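Local coordinates for protein NS6 protease (PDB 4ASH) that probably cleaves the viral replicase polyprotein, acting as a cysteine protease with a trypsin-like fold, at residues G19-G24 with S64-D69; I28-V33 with G139-P144; T39-R44 with L58-T63; T52-F57 with H174-L179; S86-R91 with P144-K149. The protein carries 1 engineered substitution. All blocks are in the same frame, centred on the assembly; numbering follows the deposited sequence.

Interaction 1 of 5, residues G19-G24 with S64-D69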
# COMPACT_ATOMS: atom_id res chain seq x y z
N GLY A 19 -3.18 3.45 -6.23
CA GLY A 19 -3.82 2.47 -5.36
C GLY A 19 -3.71 1.10 -6.01
O GLY A 19 -3.17 0.97 -7.13
N PHE A 20 -4.23 0.08 -5.33
CA PHE A 20 -4.02 -1.31 -5.71
C PHE A 20 -5.29 -2.11 -5.52
O PHE A 20 -5.90 -2.07 -4.44
CB PHE A 20 -2.91 -1.92 -4.84
CG PHE A 20 -2.55 -3.34 -5.21
CD1 PHE A 20 -1.86 -3.62 -6.38
CD2 PHE A 20 -2.90 -4.40 -4.37
CE1 PHE A 20 -1.51 -4.91 -6.70
CE2 PHE A 20 -2.55 -5.70 -4.70
CZ PHE A 20 -1.86 -5.96 -5.85
N TRP A 21 -5.69 -2.84 -6.56
CA TRP A 21 -6.81 -3.78 -6.44
C TRP A 21 -6.38 -5.08 -5.78
O TRP A 21 -5.70 -5.90 -6.39
CB TRP A 21 -7.41 -4.08 -7.82
CG TRP A 21 -8.09 -2.91 -8.41
CD1 TRP A 21 -7.58 -2.04 -9.34
CD2 TRP A 21 -9.39 -2.42 -8.09
NE1 TRP A 21 -8.49 -1.06 -9.63
CE2 TRP A 21 -9.62 -1.26 -8.86
CE3 TRP A 21 -10.40 -2.84 -7.20
CZ2 TRP A 21 -10.80 -0.52 -8.79
CZ3 TRP A 21 -11.57 -2.10 -7.13
CH2 TRP A 21 -11.76 -0.96 -7.92
N VAL A 22 -6.79 -5.25 -4.52
CA VAL A 22 -6.54 -6.50 -3.81
C VAL A 22 -7.42 -7.60 -4.40
O VAL A 22 -7.04 -8.77 -4.45
CB VAL A 22 -6.83 -6.34 -2.32
CG1 VAL A 22 -6.59 -7.66 -1.56
CG2 VAL A 22 -5.94 -5.26 -1.74
N SER A 23 -8.61 -7.21 -4.85
CA SER A 23 -9.53 -8.13 -5.50
C SER A 23 -10.38 -7.31 -6.43
O SER A 23 -10.20 -6.11 -6.53
CB SER A 23 -10.45 -8.80 -4.48
OG SER A 23 -11.36 -7.85 -3.93
N GLY A 24 -11.33 -7.94 -7.10
CA GLY A 24 -12.23 -7.18 -7.94
C GLY A 24 -13.11 -6.22 -7.16
O GLY A 24 -13.71 -5.30 -7.76
N SER A 64 -20.50 -4.48 -5.86
CA SER A 64 -20.38 -5.12 -7.16
C SER A 64 -18.95 -4.98 -7.64
O SER A 64 -18.37 -3.91 -7.54
CB SER A 64 -21.31 -4.47 -8.18
OG SER A 64 -22.66 -4.64 -7.79
N ALA A 65 -18.37 -6.05 -8.18
CA ALA A 65 -16.97 -6.01 -8.59
C ALA A 65 -16.73 -4.90 -9.61
O ALA A 65 -17.54 -4.71 -10.54
CB ALA A 65 -16.54 -7.33 -9.16
N VAL A 66 -15.65 -4.17 -9.41
CA VAL A 66 -15.21 -3.18 -10.42
C VAL A 66 -14.23 -3.82 -11.42
O VAL A 66 -14.25 -3.50 -12.61
CB VAL A 66 -14.54 -1.98 -9.73
CG1 VAL A 66 -13.99 -0.99 -10.77
CG2 VAL A 66 -15.50 -1.30 -8.75
N ARG A 67 -13.37 -4.70 -10.92
CA ARG A 67 -12.41 -5.41 -11.77
C ARG A 67 -12.62 -6.93 -11.67
O ARG A 67 -11.85 -7.61 -11.00
CB ARG A 67 -10.97 -5.07 -11.37
CG ARG A 67 -10.54 -3.61 -11.63
CD ARG A 67 -10.18 -3.37 -13.10
NE ARG A 67 -9.18 -4.32 -13.59
CZ ARG A 67 -7.86 -4.15 -13.53
NH1 ARG A 67 -7.32 -3.05 -12.99
NH2 ARG A 67 -7.06 -5.09 -14.01
N PRO A 68 -13.63 -7.46 -12.35
CA PRO A 68 -13.90 -8.90 -12.26
C PRO A 68 -12.79 -9.74 -12.90
O PRO A 68 -12.73 -10.95 -12.68
CB PRO A 68 -15.21 -9.05 -13.05
CG PRO A 68 -15.20 -7.92 -14.02
CD PRO A 68 -14.54 -6.77 -13.29
N ASP A 69 -11.90 -9.09 -13.65
CA ASP A 69 -10.82 -9.78 -14.35
C ASP A 69 -9.66 -10.20 -13.44
O ASP A 69 -8.71 -10.83 -13.90
CB ASP A 69 -10.29 -8.94 -15.52
CG ASP A 69 -9.76 -7.57 -15.08
OD1 ASP A 69 -10.45 -6.89 -14.30
OD2 ASP A 69 -8.66 -7.18 -15.54
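Trp21, with chi1 at -68°, and Arg67, with chi1 at -67°, both send CG off beside the backbone N and opposite the carbonyl carbon, and the two side chains meet at about a right angle. Arg67 CG comes down over one face of the indole: it stands 3.8 Å from the centroid of the five-membered ring of Trp21 and only 10° off the normal, which defines a CH-pi contact. Beyond CG the arginine bends at chi2 and again at chi3, carrying its guanidinium past the pyrrole side of the ring at a steep inclination. A salt bridge to Asp69 holds that group side-on, one nitrogen to each oxygen: Arg67 NE lies 3.0 Å from Asp69 OD1, and Arg67 NH2 lies 3.0 Å from Asp69 OD2. Its NH1 bonds to the carbonyl of Ser9. The six-membered end of the indole is met, within this contact, by Val66, whose CB is 3.5 Å from Trp21 CH2. The backbones are clamped through one acceptor, Gly24 O, which takes Val66 N at 2.8 Å and Arg67 N at 3.2 Å; the backbone N of Arg67 lies in the carbonyl plane on a lone pair, whereas that of Val66 is tilted from it. The contact folds the segment following strand 57-62 back onto the turn between strands 17-21 and 26-30, in the N-terminal beta domain of a trypsin-like protease.

Interaction 2 of 5, residues I28-V33 with G139-P144. Engineered in segment 139-144: Ala141 (natural residue Cys).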
# COMPACT_ATOMS: atom_id res chain seq x y z
N ILE A 28 -7.13 -0.59 -2.29
CA ILE A 28 -6.43 0.03 -1.17
C ILE A 28 -5.52 1.16 -1.65
O ILE A 28 -5.00 1.12 -2.77
CB ILE A 28 -5.63 -0.99 -0.33
CG1 ILE A 28 -4.47 -1.62 -1.14
CG2 ILE A 28 -6.58 -2.05 0.25
CD1 ILE A 28 -3.59 -2.58 -0.29
N THR A 29 -5.32 2.16 -0.79
CA THR A 29 -4.49 3.31 -1.16
C THR A 29 -3.99 3.99 0.12
O THR A 29 -4.34 3.59 1.23
CB THR A 29 -5.27 4.32 -2.05
OG1 THR A 29 -4.40 5.36 -2.52
CG2 THR A 29 -6.41 4.95 -1.27
N ALA A 30 -3.19 5.04 -0.05
CA ALA A 30 -2.77 5.88 1.05
C ALA A 30 -3.84 6.94 1.27
O ALA A 30 -4.23 7.64 0.35
CB ALA A 30 -1.44 6.54 0.71
N LYS A 31 -4.32 7.06 2.50
CA LYS A 31 -5.32 8.07 2.82
C LYS A 31 -4.96 9.46 2.30
O LYS A 31 -5.81 10.17 1.73
CB LYS A 31 -5.59 8.11 4.33
CG LYS A 31 -6.75 9.02 4.69
CD LYS A 31 -7.02 9.05 6.18
CE LYS A 31 -8.24 9.90 6.49
NZ LYS A 31 -8.75 9.65 7.87
N HIS A 32 -3.70 9.85 2.45
CA HIS A 32 -3.30 11.22 2.12
C HIS A 32 -3.30 11.55 0.63
O HIS A 32 -3.18 12.72 0.27
CB HIS A 32 -1.96 11.60 2.76
CG HIS A 32 -0.76 11.04 2.08
ND1 HIS A 32 -0.20 9.82 2.40
CD2 HIS A 32 0.03 11.56 1.10
CE1 HIS A 32 0.86 9.60 1.65
NE2 HIS A 32 1.03 10.65 0.85
N VAL A 33 -3.42 10.54 -0.24
CA VAL A 33 -3.46 10.82 -1.68
C VAL A 33 -4.88 10.74 -2.24
O VAL A 33 -5.14 11.21 -3.35
CB VAL A 33 -2.54 9.89 -2.52
CG1 VAL A 33 -1.11 9.89 -1.98
CG2 VAL A 33 -3.10 8.47 -2.60
N GLY A 139 4.99 11.31 -5.21
CA GLY A 139 4.05 10.87 -6.22
C GLY A 139 3.84 9.37 -6.16
O GLY A 139 2.86 8.87 -6.72
N ASP A 140 4.74 8.65 -5.48
CA ASP A 140 4.70 7.19 -5.42
C ASP A 140 3.75 6.64 -4.37
O ASP A 140 3.45 5.44 -4.39
CB ASP A 140 6.08 6.58 -5.15
CG ASP A 140 7.06 6.73 -6.30
OD1 ASP A 140 6.66 7.07 -7.44
OD2 ASP A 140 8.25 6.47 -6.05
N ALA A 141 3.27 7.48 -3.45
CA ALA A 141 2.42 6.97 -2.36
C ALA A 141 1.18 6.25 -2.89
O ALA A 141 0.54 6.69 -3.84
CB ALA A 141 2.02 8.09 -1.41
N GLY A 142 0.85 5.15 -2.22
CA GLY A 142 -0.26 4.31 -2.62
C GLY A 142 0.14 3.02 -3.31
O GLY A 142 -0.66 2.09 -3.38
N CYS A 143 1.35 2.97 -3.86
CA CYS A 143 1.83 1.76 -4.51
C CYS A 143 1.98 0.62 -3.48
O CYS A 143 2.38 0.85 -2.32
CB CYS A 143 3.13 2.00 -5.26
SG CYS A 143 2.91 3.06 -6.74
N PRO A 144 1.63 -0.60 -3.88
CA PRO A 144 1.62 -1.71 -2.91
C PRO A 144 3.00 -2.30 -2.59
O PRO A 144 3.90 -2.30 -3.41
CB PRO A 144 0.77 -2.76 -3.63
CG PRO A 144 1.15 -2.55 -5.08
CD PRO A 144 1.22 -1.05 -5.23
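Ala141, an engineered replacement for cysteine, points its CB toward segment 28-33, and the imidazole of His32 and the isopropyl group of Val33 converge on this methyl. It reaches the imidazole obliquely, equally close to two ring atoms, with Ala141 CB 3.6 Å from His32 NE2 and 3.6 Å from His32 CE1. A chi1 of 78° sets His32 CG between the backbone N and carbonyl carbon and brings the ring tip to the opposing loop. Val33 CG1 stands over one face of the same imidazole, toward its rim and 3.5 Å above the plane, and is itself 3.7 Å from Ala141 CB, so one methyl packs against both groups. Ala30 CB lies a little farther off, 4.3 Å from Ala141 CB. Next to it, Ala30 N is buried without a polar partner in the model, 4.0 Å from Gly142 CA. The loop is shaped by a type II turn from Asp140 to Cys143, closed by Cys143 N on Asp140 O at 3.3 Å. His32 ND1 bonds to Asp56 OD2, an arrangement consistent with the histidine, acid and cysteine triad of chymotrypsin-like cysteine proteases. The site lies between the two beta domains: strand 26-30 runs between strands 17-21 and 57-62, Ala141 is backbone-bonded to Trp18, and Ala30 also packs on Val160 of strand 152-162.

Interaction 3 of 5, residues T39-R44 with L58-T63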
# COMPACT_ATOMS: atom_id res chain seq x y z
N THR A 39 -16.43 11.48 -3.25
CA THR A 39 -16.14 11.62 -4.67
C THR A 39 -16.53 10.35 -5.44
O THR A 39 -16.27 9.24 -4.98
CB THR A 39 -14.62 11.88 -4.92
OG1 THR A 39 -14.23 13.10 -4.29
CG2 THR A 39 -14.30 11.96 -6.41
N GLU A 40 -17.16 10.52 -6.60
CA GLU A 40 -17.42 9.38 -7.46
C GLU A 40 -16.10 8.82 -8.00
O GLU A 40 -15.26 9.57 -8.51
CB GLU A 40 -18.36 9.77 -8.61
CG GLU A 40 -18.52 8.69 -9.66
CD GLU A 40 -19.46 9.11 -10.78
OE1 GLU A 40 -20.26 10.04 -10.58
OE2 GLU A 40 -19.38 8.49 -11.87
N ILE A 41 -15.88 7.52 -7.84
CA ILE A 41 -14.64 6.90 -8.34
C ILE A 41 -14.92 5.64 -9.14
O ILE A 41 -15.81 4.87 -8.81
CB ILE A 41 -13.68 6.58 -7.19
CG1 ILE A 41 -14.38 5.71 -6.14
CG2 ILE A 41 -13.13 7.86 -6.55
CD1 ILE A 41 -13.47 5.25 -5.02
N PHE A 42 -14.14 5.43 -10.20
CA PHE A 42 -14.32 4.28 -11.08
C PHE A 42 -15.76 4.12 -11.55
O PHE A 42 -16.24 3.00 -11.73
CB PHE A 42 -13.84 3.00 -10.39
CG PHE A 42 -12.51 3.12 -9.74
CD1 PHE A 42 -11.42 3.62 -10.44
CD2 PHE A 42 -12.33 2.76 -8.41
CE1 PHE A 42 -10.18 3.75 -9.84
CE2 PHE A 42 -11.10 2.88 -7.80
CZ PHE A 42 -10.02 3.38 -8.51
N GLY A 43 -16.44 5.25 -11.73
CA GLY A 43 -17.79 5.26 -12.25
C GLY A 43 -18.81 4.84 -11.20
O GLY A 43 -19.96 4.54 -11.53
N ARG A 44 -18.40 4.80 -9.94
CA ARG A 44 -19.29 4.40 -8.86
C ARG A 44 -19.54 5.55 -7.88
O ARG A 44 -18.61 6.25 -7.49
CB ARG A 44 -18.72 3.18 -8.12
CG ARG A 44 -18.41 2.01 -9.03
CD ARG A 44 -19.68 1.26 -9.48
NE ARG A 44 -19.34 0.14 -10.36
CZ ARG A 44 -19.07 -1.09 -9.93
NH1 ARG A 44 -19.12 -1.38 -8.63
NH2 ARG A 44 -18.75 -2.03 -10.80
N LEU A 58 -6.12 3.37 3.56
CA LEU A 58 -7.51 3.54 3.17
C LEU A 58 -7.98 2.37 2.30
O LEU A 58 -7.30 1.98 1.35
CB LEU A 58 -7.67 4.87 2.42
CG LEU A 58 -9.07 5.38 2.16
CD1 LEU A 58 -9.79 5.64 3.47
CD2 LEU A 58 -8.99 6.65 1.32
N LYS A 59 -9.14 1.80 2.63
CA LYS A 59 -9.67 0.67 1.87
C LYS A 59 -11.09 0.96 1.40
O LYS A 59 -11.94 1.37 2.19
CB LYS A 59 -9.65 -0.61 2.72
CG LYS A 59 -10.27 -1.83 2.06
CD LYS A 59 -9.89 -3.11 2.79
CE LYS A 59 -10.45 -3.16 4.20
NZ LYS A 59 -11.94 -3.19 4.22
N TYR A 60 -11.32 0.73 0.12
CA TYR A 60 -12.65 0.85 -0.48
C TYR A 60 -13.16 -0.54 -0.79
O TYR A 60 -12.44 -1.35 -1.36
CB TYR A 60 -12.56 1.61 -1.80
CG TYR A 60 -12.12 3.04 -1.68
CD1 TYR A 60 -10.78 3.36 -1.55
CD2 TYR A 60 -13.04 4.07 -1.74
CE1 TYR A 60 -10.36 4.68 -1.46
CE2 TYR A 60 -12.64 5.39 -1.65
CZ TYR A 60 -11.30 5.69 -1.51
OH TYR A 60 -10.88 7.00 -1.44
N TYR A 61 -14.41 -0.81 -0.40
CA TYR A 61 -15.05 -2.06 -0.76
C TYR A 61 -16.28 -1.80 -1.63
O TYR A 61 -17.20 -1.07 -1.24
CB TYR A 61 -15.45 -2.86 0.49
CG TYR A 61 -16.34 -4.03 0.15
CD1 TYR A 61 -15.81 -5.20 -0.38
CD2 TYR A 61 -17.72 -3.94 0.28
CE1 TYR A 61 -16.62 -6.27 -0.74
CE2 TYR A 61 -18.54 -5.01 -0.07
CZ TYR A 61 -17.99 -6.17 -0.58
OH TYR A 61 -18.81 -7.22 -0.92
N PHE A 62 -16.30 -2.43 -2.81
CA PHE A 62 -17.38 -2.25 -3.77
C PHE A 62 -18.28 -3.48 -3.74
O PHE A 62 -17.82 -4.60 -3.95
CB PHE A 62 -16.81 -2.05 -5.18
CG PHE A 62 -15.99 -0.80 -5.32
CD1 PHE A 62 -14.65 -0.78 -4.94
CD2 PHE A 62 -16.55 0.37 -5.82
CE1 PHE A 62 -13.88 0.36 -5.06
CE2 PHE A 62 -15.79 1.52 -5.94
CZ PHE A 62 -14.46 1.52 -5.55
N THR A 63 -19.57 -3.26 -3.48
CA THR A 63 -20.54 -4.35 -3.45
C THR A 63 -20.52 -5.17 -4.73
O THR A 63 -20.57 -6.41 -4.70
CB THR A 63 -21.96 -3.80 -3.22
OG1 THR A 63 -21.97 -3.00 -2.03
CG2 THR A 63 -22.94 -4.94 -3.06
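Phe62 gives up the most surface here, pressing its ring into a group formed by Ile41, Phe42 and Arg44. Ile41 CD1 approaches at the edge of that ring, 3.9 Å from Phe62 CZ, and the same methyl lies obliquely against the ring of Tyr60, 3.5 Å from Tyr60 CE2. With CG1 between the backbone N and the carbonyl carbon, an extended chi2 of 176° carries CD1 on to strand 57-62. The turn that presents these groups is type I', from Ile41 to Arg44, closed by Arg44 N on Ile41 O at 2.8 Å and by Ile41 N on Arg44 O at 3.0 Å; it packs across one side of the N-terminal sheet of the trypsin-like fold. Arg44 contributes its aliphatic part, Arg44 CB resting 4.0 Å from Phe62 CE2 at the ring edge, while its guanidinium stands nearly perpendicular to the phenyl plane, 84° apart. The guanidinium nitrogens NH1 and NH2 bond to the carbonyls of Ser64 and Ala65. Phe42 crosses Phe62 at about a right angle, with Phe62 CZ in the plane of the Phe42 ring and 3.8 Å from Phe42 CD2.

Interaction 4 of 5, residues T52-F57 with H174-L179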
# COMPACT_ATOMS: atom_id res chain seq x y z
N THR A 52 -13.07 2.42 4.58
CA THR A 52 -12.57 2.36 5.93
C THR A 52 -11.15 2.93 5.94
O THR A 52 -10.38 2.73 5.01
CB THR A 52 -12.59 0.93 6.52
OG1 THR A 52 -11.52 0.15 5.98
CG2 THR A 52 -13.91 0.24 6.22
N SER A 53 -10.83 3.65 7.00
CA SER A 53 -9.50 4.19 7.15
C SER A 53 -8.90 3.79 8.49
O SER A 53 -9.61 3.58 9.48
CB SER A 53 -9.49 5.71 7.01
OG SER A 53 -10.38 6.31 7.94
N SER A 54 -7.58 3.69 8.50
CA SER A 54 -6.83 3.38 9.70
C SER A 54 -5.47 4.03 9.54
O SER A 54 -4.68 3.61 8.69
CB SER A 54 -6.68 1.87 9.83
OG SER A 54 -5.94 1.54 10.98
N GLY A 55 -5.20 5.07 10.32
CA GLY A 55 -3.99 5.85 10.11
C GLY A 55 -3.97 6.40 8.69
O GLY A 55 -4.90 7.09 8.28
N ASP A 56 -2.93 6.06 7.92
CA ASP A 56 -2.85 6.51 6.52
C ASP A 56 -3.18 5.40 5.53
O ASP A 56 -2.85 5.49 4.34
CB ASP A 56 -1.46 7.09 6.22
CG ASP A 56 -1.46 7.99 4.97
OD1 ASP A 56 -2.44 8.72 4.76
OD2 ASP A 56 -0.47 7.97 4.22
N PHE A 57 -3.82 4.35 6.02
CA PHE A 57 -4.28 3.26 5.15
C PHE A 57 -5.76 3.42 4.84
O PHE A 57 -6.57 3.57 5.75
CB PHE A 57 -4.05 1.92 5.85
CG PHE A 57 -4.25 0.72 4.97
CD1 PHE A 57 -5.51 0.16 4.82
CD2 PHE A 57 -3.18 0.16 4.29
CE1 PHE A 57 -5.69 -0.96 4.02
CE2 PHE A 57 -3.36 -0.94 3.47
CZ PHE A 57 -4.61 -1.50 3.34
N HIS A 174 -3.00 -2.05 7.47
CA HIS A 174 -4.43 -1.87 7.70
C HIS A 174 -4.90 -1.95 9.15
O HIS A 174 -5.97 -1.43 9.50
CB HIS A 174 -5.24 -2.85 6.84
CG HIS A 174 -5.25 -4.26 7.37
ND1 HIS A 174 -6.02 -4.65 8.45
CD2 HIS A 174 -4.61 -5.37 6.95
CE1 HIS A 174 -5.84 -5.93 8.67
NE2 HIS A 174 -4.99 -6.40 7.77
N GLY A 175 -4.12 -2.60 10.00
CA GLY A 175 -4.56 -2.87 11.36
C GLY A 175 -3.90 -1.99 12.41
O GLY A 175 -2.94 -1.26 12.13
N GLU A 176 -4.45 -2.06 13.62
CA GLU A 176 -3.77 -1.51 14.78
C GLU A 176 -3.24 -2.67 15.59
O GLU A 176 -3.89 -3.71 15.71
CB GLU A 176 -4.70 -0.63 15.62
CG GLU A 176 -4.96 0.71 14.99
CD GLU A 176 -5.52 1.73 15.96
OE1 GLU A 176 -4.74 2.27 16.77
OE2 GLU A 176 -6.75 1.99 15.89
N PRO A 177 -2.05 -2.48 16.17
CA PRO A 177 -1.18 -3.49 16.79
C PRO A 177 -1.75 -4.12 18.04
O PRO A 177 -2.33 -3.42 18.88
CB PRO A 177 0.08 -2.69 17.15
CG PRO A 177 -0.42 -1.30 17.32
CD PRO A 177 -1.45 -1.14 16.23
N THR A 178 -1.59 -5.43 18.15
CA THR A 178 -1.83 -6.16 19.39
C THR A 178 -0.49 -6.71 19.89
O THR A 178 0.17 -6.10 20.74
CB THR A 178 -2.82 -7.33 19.19
OG1 THR A 178 -2.60 -7.94 17.90
CG2 THR A 178 -4.26 -6.84 19.27
N LEU A 179 -0.09 -7.85 19.33
CA LEU A 179 1.18 -8.45 19.69
C LEU A 179 2.33 -7.49 19.39
O LEU A 179 3.38 -7.56 20.01
CB LEU A 179 1.40 -9.77 18.95
CG LEU A 179 0.36 -10.89 19.07
CD1 LEU A 179 0.86 -12.16 18.39
CD2 LEU A 179 0.00 -11.18 20.52
O HOH W 1 -3.54 0.99 10.41
O HOH W 2 -7.87 -1.13 11.22
O HOH W 3 -7.30 2.72 13.42
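Phe57 meets His174 along one face of its phenyl ring. From CB, a chi1 of -170° puts CG opposite the backbone N, and CG comes within 3.8 Å of His174 CA. Farther out the ring slides under the histidine methylene: Phe57 CD1 is 3.6 Å from His174 CB, and Phe57 CE1 is closer, 3.4 Å from the same carbon. CZ, at the tip, is still 3.8 Å from His174 CB. Measured against the whole ring, His174 CB sits 23° off the normal and toward the rim, which meets the geometry of a CH-pi contact. The two side chains run side by side in the same direction. Phe57 closes a type II' turn that begins at Ser54 and joins strands 49-54 and 57-62 as a beta hairpin; 174-179 is the segment following strand 168-172 of the other beta domain of this trypsin-like fold, so the contact spans the two domains near the surface. Beyond the ring the chemistry turns polar. Ser54 CB lies 3.4 Å from His174 O, and chi1 of 179° turns OG toward ordered water. One water links Ser54 OG, 3.0 Å away, to Glu176 OE2, to which it donates. Another donates to His174 O at 2.6 Å and makes a weak bond to Ser54 OG. A third water, donating to Gly175 O, approaches Ser54 OG so closely that its part in a bridge is doubtful.

Interaction 5 of 5, residues S86-R91 with P144-K149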
# COMPACT_ATOMS: atom_id res chain seq x y z
N SER A 86 8.67 -6.35 -2.14
CA SER A 86 8.85 -5.56 -3.35
C SER A 86 7.82 -4.44 -3.38
O SER A 86 6.62 -4.70 -3.22
CB SER A 86 8.69 -6.46 -4.57
OG SER A 86 8.78 -5.72 -5.77
N VAL A 87 8.27 -3.20 -3.57
CA VAL A 87 7.35 -2.09 -3.76
C VAL A 87 7.09 -2.00 -5.26
O VAL A 87 8.02 -1.79 -6.04
CB VAL A 87 7.91 -0.75 -3.28
CG1 VAL A 87 6.80 0.28 -3.27
CG2 VAL A 87 8.51 -0.87 -1.88
N LEU A 88 5.83 -2.18 -5.65
CA LEU A 88 5.46 -2.12 -7.06
C LEU A 88 5.19 -0.67 -7.43
O LEU A 88 4.05 -0.22 -7.44
CB LEU A 88 4.23 -2.97 -7.33
CG LEU A 88 4.28 -4.43 -6.86
CD1 LEU A 88 3.01 -5.17 -7.32
CD2 LEU A 88 5.52 -5.13 -7.36
N VAL A 89 6.25 0.09 -7.68
CA VAL A 89 6.10 1.50 -8.03
C VAL A 89 5.76 1.66 -9.50
O VAL A 89 6.50 1.19 -10.37
CB VAL A 89 7.39 2.28 -7.77
CG1 VAL A 89 7.26 3.70 -8.30
CG2 VAL A 89 7.70 2.30 -6.28
N LYS A 90 4.65 2.32 -9.78
CA LYS A 90 4.42 2.82 -11.14
C LYS A 90 4.70 4.30 -11.16
O LYS A 90 4.42 5.00 -10.19
CB LYS A 90 2.98 2.62 -11.58
CG LYS A 90 2.68 1.25 -12.15
CD LYS A 90 1.36 1.29 -12.91
CE LYS A 90 1.04 -0.05 -13.53
NZ LYS A 90 -0.33 -0.03 -14.12
N ARG A 91 5.24 4.78 -12.28
CA ARG A 91 5.40 6.21 -12.51
C ARG A 91 4.34 6.63 -13.52
O ARG A 91 3.77 5.79 -14.21
CB ARG A 91 6.80 6.51 -13.01
CG ARG A 91 7.91 6.18 -11.99
CD ARG A 91 8.04 7.27 -10.93
NE ARG A 91 8.53 6.78 -9.63
CZ ARG A 91 9.80 6.52 -9.33
NH1 ARG A 91 10.76 6.65 -10.24
NH2 ARG A 91 10.12 6.09 -8.11
N PRO A 144 1.63 -0.60 -3.88
CA PRO A 144 1.62 -1.71 -2.91
C PRO A 144 3.00 -2.30 -2.59
O PRO A 144 3.90 -2.30 -3.41
CB PRO A 144 0.77 -2.76 -3.63
CG PRO A 144 1.15 -2.55 -5.08
CD PRO A 144 1.22 -1.05 -5.23
N TYR A 145 3.11 -2.83 -1.37
CA TYR A 145 4.25 -3.65 -0.98
C TYR A 145 3.78 -5.08 -1.02
O TYR A 145 2.77 -5.41 -0.39
CB TYR A 145 4.65 -3.33 0.46
CG TYR A 145 5.44 -2.06 0.65
CD1 TYR A 145 4.97 -0.84 0.17
CD2 TYR A 145 6.65 -2.07 1.33
CE1 TYR A 145 5.69 0.34 0.36
CE2 TYR A 145 7.38 -0.90 1.53
CZ TYR A 145 6.90 0.30 1.04
OH TYR A 145 7.62 1.46 1.23
N VAL A 146 4.49 -5.94 -1.74
CA VAL A 146 4.08 -7.33 -1.88
C VAL A 146 5.26 -8.26 -1.60
O VAL A 146 6.41 -7.85 -1.65
CB VAL A 146 3.52 -7.64 -3.30
CG1 VAL A 146 2.32 -6.74 -3.60
CG2 VAL A 146 4.59 -7.46 -4.36
N TYR A 147 4.97 -9.52 -1.30
CA TYR A 147 6.04 -10.51 -1.24
C TYR A 147 5.50 -11.89 -1.56
O TYR A 147 4.28 -12.11 -1.51
CB TYR A 147 6.77 -10.50 0.11
CG TYR A 147 6.04 -11.16 1.26
CD1 TYR A 147 4.95 -10.54 1.87
CD2 TYR A 147 6.45 -12.40 1.74
CE1 TYR A 147 4.29 -11.14 2.93
CE2 TYR A 147 5.79 -13.01 2.81
CZ TYR A 147 4.71 -12.38 3.39
OH TYR A 147 4.06 -12.98 4.45
N LYS A 148 6.39 -12.80 -1.92
CA LYS A 148 5.97 -14.17 -2.18
C LYS A 148 6.02 -14.96 -0.88
O LYS A 148 7.10 -15.24 -0.35
CB LYS A 148 6.84 -14.82 -3.25
CG LYS A 148 6.31 -16.18 -3.70
CD LYS A 148 7.26 -16.86 -4.67
CE LYS A 148 7.41 -16.06 -5.96
NZ LYS A 148 8.31 -16.73 -6.93
N LYS A 149 4.85 -15.28 -0.35
CA LYS A 149 4.76 -16.04 0.89
C LYS A 149 4.59 -17.50 0.52
O LYS A 149 3.59 -17.88 -0.10
CB LYS A 149 3.57 -15.58 1.74
CG LYS A 149 3.60 -16.11 3.16
CD LYS A 149 2.40 -15.62 3.97
CE LYS A 149 2.48 -16.07 5.42
NZ LYS A 149 1.26 -15.72 6.19
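Val87 and Tyr145 face each other as a non-hydrogen-bonded pair, and Ser86 with Val146 forms the adjoining hydrogen-bonded pair, where strands 84-90 and 144-149 run antiparallel in the C-terminal beta domain of the trypsin-like fold. The short strand axes make an angle of 135°, well short of fully antiparallel. Three backbone hydrogen bonds hold the edges together: Ser86 N to Val146 O at 2.8 Å, the reciprocal Val146 N to Ser86 O at 2.9 Å, and Leu88 N to Pro144 O at 3.0 Å. The last is almost collinear with the carbonyl, its C=O...N angle being 173°. Leu88 is then the centre of an inverse gamma turn, and past it the segments separate. Apolar packing accompanies these bonds. Leu88 crosses both Pro144 and Val146 at about a right angle, with Leu88 CB 3.8 Å from Pro144 CG and Leu88 CD2 3.9 Å from Val146 CG2. A third kind is CH-pi. The tyrosine lies alongside the valine, pointing the same way, and its hydroxyl bonds to His159 ND1. Val87 CG2 stands over the middle of the Tyr145 ring, 3.6 Å from the centroid and 14° off the normal.

How the interactions relate
Interactions 2 and 5 are buried near the middle of the chain and share Pro144, where the loop of the first passes into the strand of the second; the Asp140 to Arg91 salt bridge also ties them. Interactions 1 and 3 lie farther from the chain's centre, the first partly buried and the second buried, joined by the Arg44 guanidinium and by packing of Trp21 on Phe42. Interaction 4 is the surface contact, water-mediated in part, and meets interaction 2 where Phe57 packs on Ile28 and Lys31 N bonds to Asp56 O. Interactions 1 to 4 all reach the N-terminal sheet, whereas interaction 5 lies in the other. Interactions 2 and 3 rest on side-chain packing; interaction 1 adds backbone bonds and CH-pi packing, and interaction 5 sheet hydrogen bonds.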